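PDB 4MR0: plasmin and fibronectin-binding protein A from Streptococcus pneumoniae, which acts as a fibronectin-dependent adhesin and invasin of the bacterial surface, binding human fibronectin, plasmin, plasminogen and serum albumin. Local coordinates for residues A[128-133]-A[159-164]; A[177-182]-A[218-223]; A[301-306]-A[350-355]; A[379-384]-A[413-418]; A[548-553]-A[563-568]. All coordinates share one frame; numbering follows the deposited sequence.

Contact 1. Residues A[128-133]-A[159-164]. With MN (manganese (II) ion), chain F.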
# COMPACT_ATOMS: atom_id res chain seq x y z
N ILE A 128 -4.19 29.64 -11.67
CA ILE A 128 -5.04 29.95 -12.82
C ILE A 128 -4.24 29.78 -14.11
O ILE A 128 -4.69 29.13 -15.05
CB ILE A 128 -5.58 31.40 -12.72
CG1 ILE A 128 -6.41 31.55 -11.45
CG2 ILE A 128 -6.42 31.74 -13.95
CD1 ILE A 128 -6.79 32.98 -11.11
N HIS A 129 -3.05 30.37 -14.14
CA HIS A 129 -2.17 30.26 -15.30
C HIS A 129 -1.62 28.84 -15.34
O HIS A 129 -1.29 28.27 -14.30
CB HIS A 129 -1.01 31.25 -15.17
CG HIS A 129 0.03 31.12 -16.23
ND1 HIS A 129 -0.12 31.65 -17.50
CD2 HIS A 129 1.24 30.51 -16.23
CE1 HIS A 129 0.95 31.36 -18.23
NE2 HIS A 129 1.79 30.67 -17.48
N ASP A 130 -1.51 28.26 -16.53
CA ASP A 130 -0.97 26.91 -16.65
C ASP A 130 0.55 26.99 -16.54
O ASP A 130 1.22 27.43 -17.47
CB ASP A 130 -1.39 26.29 -17.99
CG ASP A 130 -0.80 24.90 -18.20
OD1 ASP A 130 -0.45 24.25 -17.19
OD2 ASP A 130 -0.71 24.46 -19.36
N ASP A 131 1.08 26.56 -15.40
CA ASP A 131 2.52 26.62 -15.17
C ASP A 131 3.31 25.39 -15.60
O ASP A 131 4.51 25.30 -15.33
CB ASP A 131 2.81 26.87 -13.69
CG ASP A 131 2.50 28.29 -13.27
OD1 ASP A 131 2.24 29.13 -14.16
OD2 ASP A 131 2.53 28.57 -12.06
N ARG A 132 2.67 24.44 -16.27
CA ARG A 132 3.37 23.23 -16.70
C ARG A 132 4.63 23.49 -17.53
O ARG A 132 5.71 23.03 -17.18
CB ARG A 132 2.44 22.32 -17.50
CG ARG A 132 3.12 20.99 -17.88
CD ARG A 132 2.45 20.33 -19.07
NE ARG A 132 2.51 21.17 -20.26
CZ ARG A 132 3.62 21.41 -20.96
NH1 ARG A 132 4.77 20.87 -20.58
NH2 ARG A 132 3.58 22.21 -22.03
N GLN A 133 4.50 24.24 -18.62
CA GLN A 133 5.66 24.49 -19.47
C GLN A 133 6.81 25.15 -18.72
O GLN A 133 7.98 24.83 -18.97
CB GLN A 133 5.28 25.34 -20.68
CG GLN A 133 6.36 25.38 -21.76
CD GLN A 133 6.70 24.00 -22.30
OE1 GLN A 133 7.80 23.49 -22.12
NE2 GLN A 133 5.73 23.39 -22.97
N LEU A 159 -0.76 25.43 -11.14
CA LEU A 159 -1.68 24.62 -11.92
C LEU A 159 -0.96 24.00 -13.12
O LEU A 159 -0.14 24.66 -13.75
CB LEU A 159 -2.82 25.50 -12.44
CG LEU A 159 -3.75 24.89 -13.49
CD1 LEU A 159 -4.63 23.83 -12.84
CD2 LEU A 159 -4.61 25.99 -14.13
N VAL A 160 -1.24 22.73 -13.40
CA VAL A 160 -0.66 22.07 -14.57
C VAL A 160 -1.78 21.42 -15.36
O VAL A 160 -2.63 20.74 -14.79
CB VAL A 160 0.41 21.00 -14.21
CG1 VAL A 160 1.61 21.68 -13.55
CG2 VAL A 160 -0.18 19.92 -13.31
N LYS A 161 -1.81 21.66 -16.66
CA LYS A 161 -2.86 21.09 -17.49
C LYS A 161 -2.43 19.86 -18.28
O LYS A 161 -3.20 19.31 -19.08
CB LYS A 161 -3.43 22.15 -18.44
CG LYS A 161 -4.18 23.26 -17.71
CD LYS A 161 -5.12 23.98 -18.67
CE LYS A 161 -5.86 25.11 -17.99
NZ LYS A 161 -6.88 25.69 -18.91
N GLU A 162 -1.18 19.45 -18.06
CA GLU A 162 -0.63 18.25 -18.69
C GLU A 162 0.44 17.70 -17.76
O GLU A 162 0.84 18.35 -16.78
CB GLU A 162 -0.03 18.55 -20.07
CG GLU A 162 -0.81 17.93 -21.25
CD GLU A 162 -0.61 16.42 -21.40
OE1 GLU A 162 0.11 15.80 -20.59
OE2 GLU A 162 -1.18 15.84 -22.35
N ILE A 163 0.90 16.49 -18.07
CA ILE A 163 1.90 15.78 -17.28
C ILE A 163 3.28 16.42 -17.31
O ILE A 163 3.74 16.88 -18.36
CB ILE A 163 2.04 14.32 -17.80
CG1 ILE A 163 0.68 13.62 -17.78
CG2 ILE A 163 3.05 13.55 -16.95
CD1 ILE A 163 0.67 12.28 -18.50
N VAL A 164 3.92 16.45 -16.15
CA VAL A 164 5.27 16.98 -15.99
C VAL A 164 6.20 15.76 -15.96
O VAL A 164 5.89 14.76 -15.30
CB VAL A 164 5.41 17.75 -14.66
CG1 VAL A 164 6.86 18.19 -14.45
CG2 VAL A 164 4.48 18.96 -14.66
MN MN F . -1.06 13.85 -23.26
O HOH W 1 5.73 18.61 -19.43
O HOH W 2 0.91 13.63 -21.92
O HOH W 3 -2.90 14.44 -24.66
O HOH W 4 0.42 14.84 -24.67
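An Asx turn leading into helix 132-143, at the N-terminal end of the right-handed parallel beta-helix of pectate lyase-like kind that forms this part of the longer adhesin, joins D130 and R132 to the end of strand 156-160 and the loop after it. D130 OD1 takes two backbone N-H groups, one from each segment: R132 N closes the turn at 3.3 Å, and K161 N bonds across the contact at 3.0 Å. The two donors reach this oxygen from opposite faces of the carboxylate, both well out of its plane, so one atom ties the turn before the helix to the loop just after the strand. Next to it, D131 N bonds to L159 O at 2.8 Å. The carboxylate of D131 is bonded by the backbone N atoms of V124 (OD1) and G125 (OD2).

R132 covers the loop with its aliphatic part. With CG anti to the backbone N (chi1 -176°), CB rests on V160 and CG passes V164 CG2. R132 CD packs on E162 CB at 3.2 Å, the guanidinium lying beside E162 without touching its carboxylate. One water links R132 NH1 to I163 O. E162 itself points on to a manganese ion, whose site H189 and T200 O share with three waters. E162 OE1 receives I163 N at 2.7 Å, on its anti side, and E162 OE2 binds manganese at 2.2 Å.

Contact 2. Residues A[177-182]-A[218-223]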
# COMPACT_ATOMS: atom_id res chain seq x y z
N LYS A 177 4.40 26.21 1.67
CA LYS A 177 3.14 26.74 1.16
C LYS A 177 3.04 26.69 -0.35
O LYS A 177 2.25 27.42 -0.96
CB LYS A 177 2.93 28.18 1.67
CG LYS A 177 2.86 28.26 3.19
CD LYS A 177 1.90 29.35 3.66
CE LYS A 177 2.47 30.74 3.46
NZ LYS A 177 3.57 31.03 4.42
N ALA A 178 3.84 25.82 -0.97
CA ALA A 178 3.79 25.63 -2.41
C ALA A 178 2.88 24.43 -2.66
O ALA A 178 3.06 23.37 -2.04
CB ALA A 178 5.19 25.36 -2.96
N THR A 179 1.90 24.61 -3.53
CA THR A 179 0.96 23.55 -3.87
C THR A 179 0.92 23.32 -5.38
O THR A 179 0.76 24.26 -6.16
CB THR A 179 -0.48 23.89 -3.41
OG1 THR A 179 -0.54 23.94 -1.98
CG2 THR A 179 -1.46 22.84 -3.91
N ILE A 180 1.06 22.06 -5.79
CA ILE A 180 0.99 21.74 -7.20
C ILE A 180 -0.46 21.31 -7.43
O ILE A 180 -0.92 20.34 -6.83
CB ILE A 180 2.00 20.64 -7.56
CG1 ILE A 180 3.41 21.22 -7.45
CG2 ILE A 180 1.74 20.11 -8.96
CD1 ILE A 180 4.51 20.26 -7.80
N LEU A 181 -1.17 22.04 -8.28
CA LEU A 181 -2.58 21.74 -8.54
C LEU A 181 -2.81 20.93 -9.81
O LEU A 181 -2.48 21.38 -10.92
CB LEU A 181 -3.39 23.04 -8.61
CG LEU A 181 -4.89 22.92 -8.89
CD1 LEU A 181 -5.57 22.10 -7.81
CD2 LEU A 181 -5.49 24.33 -8.98
N ASN A 182 -3.39 19.75 -9.67
CA ASN A 182 -3.65 18.91 -10.83
C ASN A 182 -4.81 19.40 -11.68
O ASN A 182 -5.98 19.33 -11.28
CB ASN A 182 -3.92 17.47 -10.39
CG ASN A 182 -4.24 16.57 -11.57
OD1 ASN A 182 -3.85 16.87 -12.70
ND2 ASN A 182 -4.94 15.47 -11.31
N GLY A 218 8.93 18.43 -0.06
CA GLY A 218 8.14 19.57 0.35
C GLY A 218 6.85 19.89 -0.38
O GLY A 218 6.54 19.34 -1.45
N GLY A 219 6.08 20.79 0.23
CA GLY A 219 4.83 21.22 -0.36
C GLY A 219 3.66 20.25 -0.33
O GLY A 219 3.62 19.27 0.41
N THR A 220 2.70 20.55 -1.19
CA THR A 220 1.49 19.76 -1.31
C THR A 220 1.24 19.48 -2.78
O THR A 220 1.65 20.27 -3.65
CB THR A 220 0.27 20.56 -0.77
OG1 THR A 220 0.45 20.82 0.63
CG2 THR A 220 -1.03 19.78 -0.99
N ILE A 221 0.61 18.35 -3.06
CA ILE A 221 0.23 18.00 -4.42
C ILE A 221 -1.26 17.74 -4.29
O ILE A 221 -1.67 16.78 -3.66
CB ILE A 221 0.92 16.72 -4.95
CG1 ILE A 221 2.43 16.95 -5.07
CG2 ILE A 221 0.34 16.35 -6.31
CD1 ILE A 221 3.21 15.72 -5.58
N ASP A 222 -2.07 18.64 -4.84
CA ASP A 222 -3.52 18.51 -4.80
C ASP A 222 -3.90 17.70 -6.03
O ASP A 222 -3.94 18.21 -7.14
CB ASP A 222 -4.17 19.89 -4.87
CG ASP A 222 -5.67 19.85 -4.60
OD1 ASP A 222 -6.28 18.79 -4.82
OD2 ASP A 222 -6.23 20.89 -4.19
N MET A 223 -4.19 16.42 -5.83
CA MET A 223 -4.55 15.59 -6.96
C MET A 223 -5.93 15.98 -7.51
O MET A 223 -6.39 15.43 -8.51
CB MET A 223 -4.46 14.13 -6.54
CG MET A 223 -3.04 13.74 -6.14
SD MET A 223 -2.81 12.02 -5.54
CE MET A 223 -3.34 12.31 -3.73
O HOH W 5 1.40 23.45 0.40
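T179 and T220 stand side by side on neighbouring parallel strands, 178-182 and 220-222, which are successive rungs of the beta-helix wall. From T179 CB the side chain divides. T179 OG1, anti to the carbonyl carbon (chi1 -66°), approaches T220 CB at 3.7 Å, whereas CG2 passes over T220 O toward D222 CB. The two hydroxyls do not meet directly; a water lies between them, donating to A178 O and accepting from T179 OG1 at 3.1 Å and from T220 OG1 at 2.8 Å. Further along the same face, L181 CD1 lies against the carboxylate of D222, whose OD1 is held by N224 N.

Beneath these side chains the strands exchange regular bonds, among them I180 N to T220 O at 2.9 Å and D222 N to I180 O at 2.9 Å. I180 and I221 project to the other face, where both touch Y216. At the end of the pair N182 ND2 adds a side-chain bond to M223 O at 3.2 Å, meeting the carbonyl from above its plane; the same nitrogen also bonds to S191 OG.

With both hydroxyls donating to one water, the threonine face is hydrated and largely polar despite L181, whereas the isoleucine face is apolar and buried.

Contact 3. Residues A[301-306]-A[350-355]. With MN (manganese (II) ion), chain G.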
# COMPACT_ATOMS: atom_id res chain seq x y z
N SER A 301 -8.77 -2.29 -5.69
CA SER A 301 -7.58 -2.37 -6.53
C SER A 301 -6.91 -1.00 -6.62
O SER A 301 -6.01 -0.79 -7.43
CB SER A 301 -7.97 -2.83 -7.94
OG SER A 301 -8.71 -1.82 -8.61
N LYS A 302 -7.34 -0.07 -5.77
CA LYS A 302 -6.76 1.27 -5.79
C LYS A 302 -5.93 1.64 -4.57
O LYS A 302 -6.39 2.37 -3.69
CB LYS A 302 -7.87 2.31 -6.00
CG LYS A 302 -8.51 2.26 -7.38
CD LYS A 302 -7.44 2.30 -8.47
CE LYS A 302 -8.04 2.46 -9.85
NZ LYS A 302 -9.08 1.42 -10.13
N GLU A 303 -4.70 1.14 -4.53
CA GLU A 303 -3.78 1.42 -3.43
C GLU A 303 -3.22 2.82 -3.59
O GLU A 303 -2.91 3.24 -4.71
CB GLU A 303 -2.62 0.41 -3.43
CG GLU A 303 -3.04 -1.06 -3.39
CD GLU A 303 -3.22 -1.68 -4.77
OE1 GLU A 303 -3.16 -0.94 -5.78
OE2 GLU A 303 -3.43 -2.91 -4.85
N SER A 304 -3.08 3.57 -2.50
CA SER A 304 -2.53 4.92 -2.59
C SER A 304 -1.07 4.89 -3.02
O SER A 304 -0.58 5.80 -3.70
CB SER A 304 -2.70 5.64 -1.25
OG SER A 304 -4.08 5.82 -1.00
N ILE A 305 -0.36 3.84 -2.60
CA ILE A 305 1.02 3.64 -3.01
C ILE A 305 1.09 2.20 -3.49
O ILE A 305 1.05 1.26 -2.70
CB ILE A 305 2.03 3.83 -1.86
CG1 ILE A 305 1.99 5.27 -1.35
CG2 ILE A 305 3.44 3.50 -2.37
CD1 ILE A 305 2.94 5.53 -0.18
N GLN A 306 1.18 2.04 -4.80
CA GLN A 306 1.26 0.71 -5.39
C GLN A 306 2.72 0.44 -5.75
O GLN A 306 3.40 1.29 -6.31
CB GLN A 306 0.38 0.65 -6.65
CG GLN A 306 0.42 -0.69 -7.38
CD GLN A 306 -0.47 -0.70 -8.61
OE1 GLN A 306 -0.55 0.29 -9.34
NE2 GLN A 306 -1.15 -1.82 -8.84
N GLY A 350 0.49 -1.43 -1.37
CA GLY A 350 0.44 -2.81 -1.83
C GLY A 350 0.29 -2.96 -3.32
O GLY A 350 0.70 -2.10 -4.09
N THR A 351 -0.26 -4.10 -3.73
CA THR A 351 -0.51 -4.37 -5.13
C THR A 351 -1.48 -5.54 -5.21
O THR A 351 -1.70 -6.24 -4.21
CB THR A 351 0.78 -4.65 -5.93
OG1 THR A 351 0.50 -4.55 -7.33
CG2 THR A 351 1.33 -6.03 -5.61
N HIS A 352 -2.06 -5.76 -6.38
CA HIS A 352 -3.07 -6.80 -6.53
C HIS A 352 -2.92 -7.61 -7.81
O HIS A 352 -3.90 -8.16 -8.30
CB HIS A 352 -4.42 -6.12 -6.57
CG HIS A 352 -4.49 -5.04 -7.61
ND1 HIS A 352 -4.05 -3.76 -7.38
CD2 HIS A 352 -4.87 -5.08 -8.91
CE1 HIS A 352 -4.15 -3.05 -8.49
NE2 HIS A 352 -4.64 -3.83 -9.44
N TYR A 353 -1.71 -7.70 -8.35
CA TYR A 353 -1.54 -8.42 -9.60
C TYR A 353 -0.17 -9.05 -9.77
O TYR A 353 0.85 -8.47 -9.38
CB TYR A 353 -1.80 -7.43 -10.75
CG TYR A 353 -1.58 -7.96 -12.15
CD1 TYR A 353 -2.47 -8.86 -12.73
CD2 TYR A 353 -0.49 -7.53 -12.90
CE1 TYR A 353 -2.29 -9.31 -14.04
CE2 TYR A 353 -0.30 -7.97 -14.21
CZ TYR A 353 -1.20 -8.86 -14.77
OH TYR A 353 -1.02 -9.29 -16.07
N GLN A 354 -0.15 -10.24 -10.36
CA GLN A 354 1.08 -10.96 -10.64
C GLN A 354 0.78 -12.08 -11.62
O GLN A 354 -0.35 -12.56 -11.69
CB GLN A 354 1.70 -11.55 -9.35
CG GLN A 354 0.93 -12.73 -8.75
CD GLN A 354 1.69 -13.39 -7.60
OE1 GLN A 354 1.21 -13.43 -6.47
NE2 GLN A 354 2.88 -13.90 -7.90
N THR A 355 1.78 -12.48 -12.40
CA THR A 355 1.62 -13.57 -13.37
C THR A 355 2.95 -14.32 -13.44
O THR A 355 3.94 -13.89 -12.84
CB THR A 355 1.32 -13.06 -14.79
OG1 THR A 355 2.49 -12.42 -15.31
CG2 THR A 355 0.17 -12.06 -14.79
MN MN G . -0.07 0.31 -11.52
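H352 is gripped by E303 at its edge and covered by S301 on a face. H352 ND1 donates to the syn lone pair of E303 OE2 at 2.7 Å in a nearly straight bond (168°); the acceptor lies 7° out of the ring plane, and carboxylate and imidazole are almost coplanar, which should help fix the rotation of the ring. S301 CB sits over the ring centre, 3.8 Å from the centroid of H352, in a CH-pi contact, and S301 O comes within 3.1 Å of H352 CE1. The histidine reaches this place because its CG lies between the backbone N and the carbonyl carbon (chi1 53°).

The two segments are loops on adjacent coils of the parallel beta-helix, and where they run closest the coils pair in parallel fashion: G350 N bonds to I305 O at 3.1 Å, and Q306 CA-H points at G350 O. From this backbone pairing Q306 extends fully, its CG close to G350 O and its NE2 3.3 Å from H352 CE1. At the other end of the amide, Q306 OE1 binds a manganese ion at 2.2 Å in a site that also includes Q271 OE1, E308 OE2 and G314 O. Farther out, S301 OG is held by Q298 O, E303 O accepts from H268 ND1, and Y416 packs against H352 from a later coil.

Contact 4. Residues A[379-384]-A[413-418]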
# COMPACT_ATOMS: atom_id res chain seq x y z
N VAL A 379 -1.99 -2.37 4.54
CA VAL A 379 -1.05 -3.04 3.65
C VAL A 379 -1.67 -4.32 3.09
O VAL A 379 -2.06 -5.20 3.85
CB VAL A 379 0.25 -3.42 4.42
CG1 VAL A 379 1.22 -4.15 3.51
CG2 VAL A 379 0.90 -2.16 5.00
N ARG A 380 -1.76 -4.42 1.77
CA ARG A 380 -2.33 -5.60 1.13
C ARG A 380 -1.56 -5.87 -0.16
O ARG A 380 -1.40 -4.98 -0.99
CB ARG A 380 -3.81 -5.39 0.82
CG ARG A 380 -4.43 -6.50 -0.03
CD ARG A 380 -5.95 -6.34 -0.09
NE ARG A 380 -6.59 -7.36 -0.93
CZ ARG A 380 -6.73 -7.27 -2.25
NH1 ARG A 380 -6.28 -6.21 -2.90
NH2 ARG A 380 -7.35 -8.24 -2.91
N PHE A 381 -1.10 -7.11 -0.33
CA PHE A 381 -0.33 -7.44 -1.51
C PHE A 381 -0.26 -8.92 -1.84
O PHE A 381 -0.47 -9.78 -0.97
CB PHE A 381 1.11 -6.93 -1.32
CG PHE A 381 1.81 -7.54 -0.13
CD1 PHE A 381 1.64 -7.00 1.15
CD2 PHE A 381 2.60 -8.68 -0.27
CE1 PHE A 381 2.24 -7.60 2.27
CE2 PHE A 381 3.21 -9.28 0.85
CZ PHE A 381 3.02 -8.74 2.11
N THR A 382 0.04 -9.21 -3.10
CA THR A 382 0.24 -10.57 -3.58
C THR A 382 1.46 -10.46 -4.50
O THR A 382 1.58 -9.49 -5.25
CB THR A 382 -0.97 -11.12 -4.40
OG1 THR A 382 -0.66 -12.45 -4.86
CG2 THR A 382 -1.26 -10.24 -5.62
N GLY A 383 2.36 -11.42 -4.43
CA GLY A 383 3.53 -11.37 -5.28
C GLY A 383 4.72 -10.54 -4.81
O GLY A 383 5.39 -9.90 -5.62
N PHE A 384 4.97 -10.52 -3.50
CA PHE A 384 6.13 -9.79 -2.95
C PHE A 384 7.07 -10.83 -2.33
O PHE A 384 6.63 -11.88 -1.89
CB PHE A 384 5.72 -8.82 -1.83
CG PHE A 384 5.18 -7.50 -2.30
CD1 PHE A 384 4.99 -7.24 -3.66
CD2 PHE A 384 4.82 -6.52 -1.37
CE1 PHE A 384 4.45 -6.02 -4.08
CE2 PHE A 384 4.28 -5.30 -1.78
CZ PHE A 384 4.09 -5.05 -3.15
N VAL A 413 -3.59 -5.80 7.69
CA VAL A 413 -2.41 -6.31 7.01
C VAL A 413 -2.98 -7.54 6.32
O VAL A 413 -3.53 -8.42 6.98
CB VAL A 413 -1.28 -6.72 7.96
CG1 VAL A 413 -0.19 -7.43 7.17
CG2 VAL A 413 -0.68 -5.49 8.62
N ASN A 414 -2.85 -7.60 5.00
CA ASN A 414 -3.41 -8.73 4.26
C ASN A 414 -2.49 -9.18 3.14
O ASN A 414 -2.53 -8.64 2.03
CB ASN A 414 -4.78 -8.31 3.70
CG ASN A 414 -5.52 -9.46 3.04
OD1 ASN A 414 -5.02 -10.58 2.96
ND2 ASN A 414 -6.74 -9.18 2.57
N ALA A 415 -1.64 -10.17 3.43
CA ALA A 415 -0.73 -10.72 2.42
C ALA A 415 -1.48 -11.92 1.87
O ALA A 415 -1.50 -12.97 2.50
CB ALA A 415 0.58 -11.16 3.05
N TYR A 416 -2.07 -11.76 0.69
CA TYR A 416 -2.85 -12.82 0.08
C TYR A 416 -2.26 -13.36 -1.21
O TYR A 416 -1.20 -12.93 -1.65
CB TYR A 416 -4.28 -12.32 -0.17
CG TYR A 416 -4.41 -11.39 -1.35
CD1 TYR A 416 -3.92 -10.08 -1.30
CD2 TYR A 416 -5.00 -11.82 -2.54
CE1 TYR A 416 -4.02 -9.22 -2.40
CE2 TYR A 416 -5.10 -10.98 -3.65
CZ TYR A 416 -4.62 -9.69 -3.58
OH TYR A 416 -4.74 -8.87 -4.67
N SER A 417 -2.97 -14.31 -1.82
CA SER A 417 -2.52 -14.93 -3.06
C SER A 417 -3.44 -14.57 -4.22
O SER A 417 -4.66 -14.63 -4.10
CB SER A 417 -2.47 -16.45 -2.89
OG SER A 417 -1.56 -16.82 -1.86
N TYR A 418 -2.83 -14.19 -5.34
CA TYR A 418 -3.57 -13.82 -6.55
C TYR A 418 -4.45 -14.98 -7.01
O TYR A 418 -3.99 -16.12 -7.07
CB TYR A 418 -2.59 -13.45 -7.66
CG TYR A 418 -3.26 -12.85 -8.89
CD1 TYR A 418 -3.88 -11.60 -8.83
CD2 TYR A 418 -3.28 -13.54 -10.11
CE1 TYR A 418 -4.51 -11.05 -9.95
CE2 TYR A 418 -3.91 -12.99 -11.24
CZ TYR A 418 -4.52 -11.75 -11.15
OH TYR A 418 -5.16 -11.20 -12.24
O HOH W 6 1.09 -14.06 -3.14
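Strands 377-381 and 410-415 run parallel, in register from V379 opposite V413 to F381 opposite A415, as consecutive rungs of the parallel beta-helix, the first within a PbH1 repeat. N414 N bonds to V379 O at 2.8 Å, F381 N to N414 O, and Y416 N to F381 O, so the bonds alternate from strand to strand.

Side chains part to the two faces of this wall. V379, F381, V413 and A415 go to one, where A415 lies over one face of the F381 ring toward its rim, A415 CB 3.6 Å from F381 CZ, and the ring continues to V387, I389 and V431. R380 and N414 take the other. R380 is extended from CG to NE, which brings its guanidinium to the ring of Y416, and the turn at chi4 (-85°) lays it flat there, centres 4.0 Å apart and planes at 14°, an arrangement suited to a cation-pi interaction. N414 ND2 lies at the guanidinium edge, and N414 OD1 is bonded to R449 on the following rung.

The opposite face of the Y416 ring receives T382 CB, 4.1 Å from the centroid, so the tyrosine is sandwiched between arginine and threonine. T382 OG1, placed by chi1 179°, is bonded to Q354 OE1. Beyond it, a water donates to Y416 O and accepts from G383 N, while Y418 N makes a weak bond to T382 OG1 at 2.8 Å.

Contact 5. Residues A[548-553]-A[563-568]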
# COMPACT_ATOMS: atom_id res chain seq x y z
N ASP A 548 -7.00 -25.52 24.23
CA ASP A 548 -7.69 -24.35 24.79
C ASP A 548 -6.71 -23.57 25.67
O ASP A 548 -5.73 -24.13 26.16
CB ASP A 548 -8.89 -24.79 25.61
N GLY A 549 -6.99 -22.29 25.86
CA GLY A 549 -6.12 -21.45 26.67
C GLY A 549 -4.86 -21.11 25.91
O GLY A 549 -4.77 -21.33 24.70
N ASN A 550 -3.87 -20.58 26.61
CA ASN A 550 -2.61 -20.21 26.00
C ASN A 550 -1.66 -21.40 26.01
O ASN A 550 -1.54 -22.11 27.01
CB ASN A 550 -1.98 -19.05 26.76
CG ASN A 550 -0.91 -18.33 25.96
OD1 ASN A 550 -0.34 -18.88 25.01
ND2 ASN A 550 -0.62 -17.09 26.35
N PHE A 551 -1.00 -21.64 24.88
CA PHE A 551 -0.04 -22.73 24.77
C PHE A 551 0.89 -22.47 23.61
O PHE A 551 0.71 -21.50 22.87
CB PHE A 551 -0.75 -24.08 24.57
CG PHE A 551 -1.64 -24.14 23.36
CD1 PHE A 551 -2.94 -23.64 23.42
CD2 PHE A 551 -1.20 -24.72 22.17
CE1 PHE A 551 -3.78 -23.71 22.30
CE2 PHE A 551 -2.02 -24.79 21.06
CZ PHE A 551 -3.32 -24.29 21.12
N ASN A 552 1.89 -23.33 23.45
CA ASN A 552 2.83 -23.17 22.36
C ASN A 552 2.77 -24.35 21.42
O ASN A 552 2.30 -25.43 21.77
CB ASN A 552 4.25 -23.00 22.89
CG ASN A 552 4.42 -21.77 23.76
OD1 ASN A 552 3.76 -20.75 23.54
ND2 ASN A 552 5.31 -21.85 24.74
N ILE A 553 3.23 -24.12 20.20
CA ILE A 553 3.28 -25.17 19.19
C ILE A 553 4.69 -25.19 18.67
O ILE A 553 5.29 -24.13 18.43
CB ILE A 553 2.34 -24.86 18.01
CG1 ILE A 553 0.90 -24.73 18.51
CG2 ILE A 553 2.46 -25.96 16.96
CD1 ILE A 553 -0.07 -24.26 17.44
N VAL A 563 2.72 -27.47 23.62
CA VAL A 563 3.54 -27.38 24.81
C VAL A 563 2.96 -26.31 25.73
O VAL A 563 2.52 -25.26 25.27
CB VAL A 563 5.00 -27.01 24.46
CG1 VAL A 563 5.85 -26.94 25.72
CG2 VAL A 563 5.57 -28.03 23.48
N THR A 564 2.96 -26.59 27.03
CA THR A 564 2.42 -25.66 28.01
C THR A 564 3.33 -24.47 28.29
O THR A 564 4.55 -24.60 28.33
CB THR A 564 2.13 -26.39 29.35
OG1 THR A 564 0.89 -27.10 29.26
CG2 THR A 564 2.05 -25.39 30.51
N ASN A 565 2.70 -23.32 28.47
CA ASN A 565 3.39 -22.08 28.81
C ASN A 565 2.42 -21.43 29.80
O ASN A 565 1.22 -21.36 29.53
CB ASN A 565 3.61 -21.18 27.57
CG ASN A 565 2.36 -20.42 27.15
OD1 ASN A 565 1.80 -19.63 27.92
ND2 ASN A 565 1.92 -20.64 25.92
N ASN A 566 2.92 -21.00 30.96
CA ASN A 566 2.02 -20.40 31.94
C ASN A 566 1.91 -18.89 31.86
O ASN A 566 2.43 -18.16 32.71
CB ASN A 566 2.40 -20.85 33.35
CG ASN A 566 1.94 -22.26 33.66
OD1 ASN A 566 2.64 -23.24 33.39
ND2 ASN A 566 0.73 -22.38 34.21
N LEU A 567 1.21 -18.44 30.82
CA LEU A 567 0.96 -17.03 30.57
C LEU A 567 -0.54 -16.94 30.33
O LEU A 567 -1.03 -17.34 29.27
CB LEU A 567 1.71 -16.57 29.31
CG LEU A 567 3.24 -16.39 29.31
CD1 LEU A 567 3.93 -17.61 29.91
CD2 LEU A 567 3.69 -16.17 27.88
N SER A 568 -1.28 -16.43 31.31
CA SER A 568 -2.72 -16.31 31.16
C SER A 568 -3.29 -14.97 31.60
O SER A 568 -2.63 -14.20 32.30
CB SER A 568 -3.42 -17.44 31.93
OG SER A 568 -3.19 -17.32 33.33
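N565 reaches across the beta hairpin near the end of the modelled chain, strands 551-556 and 559-564, to two asparagines, N550 and N552. The close part of the contact is the main-chain pairing at N552 and V563, an antiparallel hydrogen-bonded pair: N552 N to V563 O at 2.7 Å and V563 N to N552 O at 2.8 Å, both nearly straight. On one side of it the F551 ring leads off to I530; of this side chain, CB alone lies against V563 O.

Beyond F551 and T564 the backbones diverge, and side-chain amides make the link. N565 CG sits between its backbone N and carbonyl carbon (chi1 78°), and N565 ND2 is brought to N550 OD1 at 3.0 Å in a straight bond (170°). The donor stands above the carbonyl plane of N550, the two amides being nearly perpendicular. A weak bond goes from the same ND2 to N552 OD1. Toward the more exposed end, N550 ND2 makes another weak bond, to L567 O at 3.0 Å, where L567 and S568 are poorly ordered.

N550 ND2 and N552 OD1 are also bonded to N520 O and N519 N of strand 515-523, respectively. The asparagine cluster therefore implies a polar junction, joining the hairpin to the last coils through amide donors and acceptors.

Overall arrangement
Contacts 2, 3 and 4 are buried and join adjacent coils of the elongated beta-helix. Contacts 1 and 5, at opposite ends with centres about 62 Å apart, are only partly buried: contact 1 ties a turn and helix start to the first coils through an Asx-turn carboxylate bonded to backbone, and contact 5 is a terminal hairpin with an asparagine cluster beside paired main chain. Contacts 1 and 2 share a wall, because strands 156-160 and 178-182 are neighbours and V160 N probably bonds to L181 O. Contacts 3 and 4 touch as well, through T351 N with R380 O. Contacts 2 and 4 are regular parallel pairs, whereas contact 3 joins loops. Manganese is bound in contacts 1 and 3, by a carboxylate and an amide oxygen respectively.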